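Long-range contact in Arf-GAP domain and FG repeat-containing protein 1 (Homo sapiens, PDB 2OLM), which is required for vesicle docking or fusion during acrosome biogenesis and, in HIV-1 infection, acts as a cofactor for viral Rev in moving viral RNAs to the cytoplasm: residues G35-V47 / H62-E76. Residues are numbered along the deposited sequence; the frame is centred on the assembly and turned at random.
Sequences GPTYVNMTVGSFV and HRVKSISMTTFTQQE. With SO4 (sulfate ion), chain C.
The H62 imidazole is held on two sides by residues 35-47: T42 CG2 sits over the centre of one face in a CH-pi contact, 3.7 Å from the ring centroid, while N40 ND2 comes to the edge in the ring plane. There N40 ND2 donates to H62 ND1 in an almost straight bond (3.0 Å, 173°), the amide and ring turned 57° apart. The Y38 ring has K65 N at its edge, in plane; F72 carries T70 CG2 over the centre of one face. The R63 guanidinium grips a sulfate, probably from the crystallisation liquor, at its edge with NH1 and NH2, and K65 CE lies over one face, offset toward the rim. The H62 contacts lie just beyond the strand pairing in the small three-stranded antiparallel sheet of the ArfGAP zinc-finger domain, where strand 64-66 flanks the central strand 38-40, whose other neighbour is 45-47 beside the zinc site. V39 and K65 form the hydrogen-bonded pair, V39 N to K65 O (2.8 Å) and K65 N to V39 O. Past the strand ends, I67 N reaches T37 O and M41 N reaches R63 O. T37 O also receives two waters that lead to S66 and S68. With CG anti to the backbone N (chi1 176°), N40 brings its amide to H62; its OD1 meanwhile takes T42 N in an Asx turn. On the sheet face bearing V39 and K65, V39 packs against F72. The M41 chain turns at chi2 and chi3 and lays CE on E76 CG; E76 OE2 takes K65 NZ through its syn lone pair in a salt bridge. T42 OG1 accepts R63 N at 2.9 Å.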
loop_
_atom_site.group_PDB
_atom_site.type_symbol
_atom_site.label_atom_id
_atom_site.label_comp_id
_atom_site.label_asym_id
_atom_site.label_seq_id
_atom_site.Cartn_x
_atom_site.Cartn_y
_atom_site.Cartn_z
ATOM N N GLY A 35 3.818 -14.873 -4.200
ATOM C CA GLY A 35 3.443 -13.503 -4.395
ATOM C C GLY A 35 4.622 -12.578 -4.630
ATOM O O GLY A 35 5.715 -12.790 -4.068
ATOM N N PRO A 36 4.424 -11.597 -5.495
ATOM C CA PRO A 36 5.491 -10.631 -5.726
ATOM C C PRO A 36 5.688 -9.648 -4.585
ATOM O O PRO A 36 4.740 -9.240 -3.919
ATOM C CB PRO A 36 5.068 -9.912 -6.998
ATOM C CG PRO A 36 3.658 -10.129 -7.132
ATOM C CD PRO A 36 3.272 -11.351 -6.356
ATOM N N THR A 37 6.952 -9.261 -4.439
ATOM C CA THR A 37 7.415 -8.285 -3.463
ATOM C C THR A 37 8.155 -7.098 -4.126
ATOM O O THR A 37 8.418 -6.086 -3.490
ATOM C CB THR A 37 8.396 -8.961 -2.508
ATOM O OG1 THR A 37 9.331 -9.751 -3.238
ATOM C CG2 THR A 37 7.630 -9.909 -1.554
ATOM N N TYR A 38 8.600 -7.284 -5.390
ATOM C CA TYR A 38 9.331 -6.265 -6.158
ATOM C C TYR A 38 8.691 -6.082 -7.522
ATOM O O TYR A 38 8.004 -6.954 -8.014
ATOM C CB TYR A 38 10.807 -6.662 -6.347
ATOM C CG TYR A 38 11.559 -6.525 -5.029
ATOM C CD1 TYR A 38 12.362 -5.428 -4.777
ATOM C CD2 TYR A 38 11.389 -7.454 -4.029
ATOM C CE1 TYR A 38 12.984 -5.257 -3.568
ATOM C CE2 TYR A 38 12.018 -7.292 -2.802
ATOM C CZ TYR A 38 12.791 -6.196 -2.587
ATOM O OH TYR A 38 13.368 -6.014 -1.325
ATOM N N VAL A 39 8.910 -4.909 -8.088
ATOM C CA VAL A 39 8.678 -4.727 -9.529
ATOM C C VAL A 39 10.011 -4.711 -10.245
ATOM O O VAL A 39 11.010 -4.147 -9.785
ATOM C CB VAL A 39 7.899 -3.465 -9.907
ATOM C CG1 VAL A 39 6.395 -3.576 -9.474
ATOM C CG2 VAL A 39 8.576 -2.229 -9.355
ATOM N N ASN A 40 10.028 -5.404 -11.386
ATOM C CA ASN A 40 11.154 -5.412 -12.284
ATOM C C ASN A 40 10.869 -4.342 -13.307
ATOM O O ASN A 40 10.078 -4.531 -14.231
ATOM C CB ASN A 40 11.352 -6.759 -12.930
ATOM C CG ASN A 40 12.440 -6.768 -13.939
ATOM O OD1 ASN A 40 12.996 -5.723 -14.211
ATOM N ND2 ASN A 40 12.762 -7.950 -14.507
ATOM N N MET A 41 11.463 -3.166 -13.096
ATOM C CA MET A 41 11.259 -2.007 -13.962
ATOM C C MET A 41 11.875 -2.130 -15.337
ATOM O O MET A 41 11.489 -1.421 -16.245
ATOM C CB MET A 41 11.819 -0.731 -13.272
ATOM C CG MET A 41 10.915 -0.210 -12.116
ATOM S SD MET A 41 9.206 0.150 -12.593
ATOM C CE MET A 41 9.432 1.139 -13.983
ATOM N N THR A 42 12.815 -3.037 -15.501
ATOM C CA THR A 42 13.412 -3.294 -16.805
ATOM C C THR A 42 12.402 -3.803 -17.801
ATOM O O THR A 42 12.405 -3.375 -18.963
ATOM C CB THR A 42 14.614 -4.250 -16.659
ATOM O OG1 THR A 42 15.635 -3.625 -15.869
ATOM C CG2 THR A 42 15.177 -4.686 -18.022
ATOM N N VAL A 43 11.511 -4.719 -17.372
ATOM C CA VAL A 43 10.498 -5.253 -18.252
ATOM C C VAL A 43 9.061 -4.925 -17.868
ATOM O O VAL A 43 8.152 -5.136 -18.687
ATOM C CB VAL A 43 10.602 -6.765 -18.450
ATOM C CG1 VAL A 43 11.991 -7.142 -19.006
ATOM C CG2 VAL A 43 10.284 -7.546 -17.176
ATOM N N GLY A 44 8.833 -4.388 -16.657
ATOM C CA GLY A 44 7.475 -4.054 -16.221
ATOM C C GLY A 44 6.705 -5.190 -15.588
ATOM O O GLY A 44 5.491 -5.306 -15.798
ATOM N N SER A 45 7.384 -6.039 -14.835
ATOM C CA SER A 45 6.792 -7.236 -14.221
ATOM C C SER A 45 6.798 -7.106 -12.716
ATOM O O SER A 45 7.448 -6.239 -12.129
ATOM C CB SER A 45 7.551 -8.501 -14.617
ATOM O OG SER A 45 8.875 -8.399 -14.161
ATOM N N PHE A 46 6.071 -8.027 -12.088
ATOM C CA PHE A 46 5.979 -8.154 -10.623
ATOM C C PHE A 46 6.585 -9.461 -10.234
ATOM O O PHE A 46 6.157 -10.515 -10.726
ATOM C CB PHE A 46 4.489 -8.068 -10.175
ATOM C CG PHE A 46 3.861 -6.753 -10.434
ATOM C CD1 PHE A 46 3.740 -5.818 -9.425
ATOM C CD2 PHE A 46 3.419 -6.403 -11.683
ATOM C CE1 PHE A 46 3.192 -4.570 -9.665
ATOM C CE2 PHE A 46 2.873 -5.166 -11.920
ATOM C CZ PHE A 46 2.742 -4.254 -10.907
ATOM N N VAL A 47 7.623 -9.436 -9.370
ATOM C CA VAL A 47 8.464 -10.605 -9.080
ATOM C C VAL A 47 8.684 -10.764 -7.561
ATOM O O VAL A 47 8.537 -9.815 -6.811
ATOM C CB VAL A 47 9.851 -10.529 -9.789
ATOM C CG1 VAL A 47 9.634 -10.646 -11.288
ATOM C CG2 VAL A 47 10.550 -9.177 -9.498
ATOM N N HIS A 62 18.741 -6.628 -14.220
ATOM C CA HIS A 62 17.426 -5.995 -14.245
ATOM C C HIS A 62 17.216 -5.138 -12.987
ATOM O O HIS A 62 17.753 -5.476 -11.921
ATOM C CB HIS A 62 16.316 -7.019 -14.418
ATOM C CG HIS A 62 16.258 -7.625 -15.793
ATOM N ND1 HIS A 62 15.090 -8.079 -16.360
ATOM C CD2 HIS A 62 17.217 -7.786 -16.740
ATOM C CE1 HIS A 62 15.343 -8.545 -17.570
ATOM N NE2 HIS A 62 16.619 -8.369 -17.834
ATOM N N ARG A 63 16.449 -4.079 -13.139
ATOM C CA ARG A 63 16.253 -3.083 -12.110
ATOM C C ARG A 63 15.022 -3.406 -11.317
ATOM O O ARG A 63 13.922 -3.214 -11.785
ATOM C CB ARG A 63 16.090 -1.719 -12.772
ATOM C CG ARG A 63 16.145 -0.539 -11.839
ATOM C CD ARG A 63 17.506 -0.312 -11.227
ATOM N NE ARG A 63 17.486 0.963 -10.510
ATOM C CZ ARG A 63 17.092 1.127 -9.261
ATOM N NH1 ARG A 63 16.816 0.102 -8.472
ATOM N NH2 ARG A 63 17.029 2.335 -8.759
ATOM N N VAL A 64 15.201 -3.865 -10.086
ATOM C CA VAL A 64 14.076 -4.238 -9.220
ATOM C C VAL A 64 13.912 -3.228 -8.095
ATOM O O VAL A 64 14.901 -2.774 -7.518
ATOM C CB VAL A 64 14.231 -5.651 -8.671
ATOM C CG1 VAL A 64 14.229 -6.708 -9.819
ATOM C CG2 VAL A 64 15.509 -5.775 -7.804
ATOM N N LYS A 65 12.660 -2.908 -7.784
ATOM C CA LYS A 65 12.308 -1.949 -6.774
ATOM C C LYS A 65 11.214 -2.529 -5.894
ATOM O O LYS A 65 10.268 -3.189 -6.349
ATOM C CB LYS A 65 11.812 -0.673 -7.406
ATOM C CG LYS A 65 12.868 0.011 -8.268
ATOM C CD LYS A 65 12.450 1.426 -8.679
ATOM C CE LYS A 65 13.525 2.109 -9.439
ATOM N NZ LYS A 65 13.265 3.600 -9.513
ATOM N N SER A 66 11.336 -2.290 -4.590
ATOM C CA SER A 66 10.409 -2.844 -3.589
ATOM C C SER A 66 9.009 -2.285 -3.769
ATOM O O SER A 66 8.839 -1.093 -3.868
ATOM C CB SER A 66 10.920 -2.479 -2.221
ATOM O OG SER A 66 9.910 -2.718 -1.236
ATOM N N ILE A 67 8.026 -3.182 -3.807
ATOM C CA ILE A 67 6.632 -2.741 -3.904
ATOM C C ILE A 67 6.218 -1.854 -2.738
ATOM O O ILE A 67 5.593 -0.806 -2.938
ATOM C CB ILE A 67 5.682 -3.943 -4.060
ATOM C CG1 ILE A 67 5.932 -4.638 -5.418
ATOM C CG2 ILE A 67 4.213 -3.519 -3.910
ATOM C CD1 ILE A 67 5.170 -5.887 -5.622
ATOM N N SER A 68 6.617 -2.254 -1.546
ATOM C CA SER A 68 6.150 -1.556 -0.326
ATOM C C SER A 68 7.013 -0.373 0.082
ATOM O O SER A 68 6.528 0.515 0.795
ATOM C CB SER A 68 6.086 -2.532 0.820
ATOM O OG SER A 68 7.357 -3.004 1.113
ATOM N N MET A 69 8.273 -0.306 -0.363
ATOM C CA MET A 69 9.160 0.701 0.163
ATOM C C MET A 69 9.590 1.775 -0.829
ATOM O O MET A 69 10.138 2.807 -0.443
ATOM C CB MET A 69 10.366 -0.010 0.783
ATOM C CG MET A 69 9.944 -1.291 1.675
ATOM S SD MET A 69 11.234 -2.022 2.725
ATOM C CE MET A 69 11.484 -0.495 3.231
ATOM N N THR A 70 9.345 1.569 -2.114
ATOM C CA THR A 70 9.774 2.558 -3.113
ATOM C C THR A 70 8.736 3.658 -3.240
ATOM O O THR A 70 7.535 3.413 -3.190
ATOM C CB THR A 70 9.945 1.876 -4.491
ATOM O OG1 THR A 70 10.830 0.770 -4.359
ATOM C CG2 THR A 70 10.465 2.821 -5.554
ATOM N N THR A 71 9.214 4.879 -3.452
ATOM C CA THR A 71 8.329 5.955 -3.857
ATOM C C THR A 71 8.366 5.976 -5.377
ATOM O O THR A 71 9.299 6.530 -5.979
ATOM C CB THR A 71 8.760 7.288 -3.271
ATOM O OG1 THR A 71 8.818 7.171 -1.845
ATOM C CG2 THR A 71 7.766 8.376 -3.641
ATOM N N PHE A 72 7.410 5.283 -5.997
ATOM C CA PHE A 72 7.358 5.215 -7.467
ATOM C C PHE A 72 6.952 6.561 -8.020
ATOM O O PHE A 72 6.163 7.288 -7.413
ATOM C CB PHE A 72 6.374 4.148 -7.926
ATOM C CG PHE A 72 6.851 2.757 -7.671
ATOM C CD1 PHE A 72 7.856 2.198 -8.439
ATOM C CD2 PHE A 72 6.334 2.013 -6.640
ATOM C CE1 PHE A 72 8.295 0.917 -8.185
ATOM C CE2 PHE A 72 6.797 0.769 -6.372
ATOM C CZ PHE A 72 7.779 0.198 -7.166
ATOM N N THR A 73 7.490 6.922 -9.167
ATOM C CA THR A 73 7.063 8.126 -9.874
ATOM C C THR A 73 5.835 7.879 -10.771
ATOM O O THR A 73 5.484 6.732 -11.086
ATOM C CB THR A 73 8.167 8.646 -10.768
ATOM O OG1 THR A 73 8.397 7.695 -11.816
ATOM C CG2 THR A 73 9.452 8.854 -9.962
ATOM N N GLN A 74 5.163 8.949 -11.204
ATOM C CA GLN A 74 4.072 8.823 -12.137
ATOM C C GLN A 74 4.481 8.073 -13.390
ATOM O O GLN A 74 3.747 7.208 -13.877
ATOM C CB GLN A 74 3.554 10.228 -12.482
ATOM C CG GLN A 74 2.326 10.241 -13.358
ATOM C CD GLN A 74 1.021 9.884 -12.633
ATOM O OE1 GLN A 74 0.852 10.165 -11.424
ATOM N NE2 GLN A 74 0.085 9.275 -13.370
ATOM N N GLN A 75 5.686 8.400 -13.897
ATOM C CA GLN A 75 6.230 7.718 -15.096
ATOM C C GLN A 75 6.346 6.198 -14.869
ATOM O O GLN A 75 5.957 5.372 -15.701
ATOM C CB GLN A 75 7.602 8.315 -15.446
ATOM C CG GLN A 75 7.562 9.648 -16.160
ATOM C CD GLN A 75 8.955 10.244 -16.248
ATOM O OE1 GLN A 75 9.541 10.305 -17.343
ATOM N NE2 GLN A 75 9.511 10.646 -15.113
ATOM N N GLU A 76 6.874 5.817 -13.734
ATOM C CA GLU A 76 6.999 4.403 -13.455
ATOM C C GLU A 76 5.650 3.691 -13.336
ATOM O O GLU A 76 5.447 2.599 -13.887
ATOM C CB GLU A 76 7.824 4.199 -12.201
ATOM C CG GLU A 76 9.278 4.551 -12.379
ATOM C CD GLU A 76 10.061 4.545 -11.124
ATOM O OE1 GLU A 76 9.548 4.955 -10.063
ATOM O OE2 GLU A 76 11.230 4.141 -11.175
HETATM S S SO4 C . 15.681 1.761 -5.230
HETATM O O1 SO4 C . 15.884 2.843 -6.197
HETATM O O2 SO4 C . 14.285 1.496 -5.071
HETATM O O3 SO4 C . 16.284 2.225 -3.960
HETATM O O4 SO4 C . 16.388 0.520 -5.673
HETATM O O HOH W 1 7.358 -5.157 -0.968
HETATM O O HOH W 2 9.800 -5.573 -0.940
#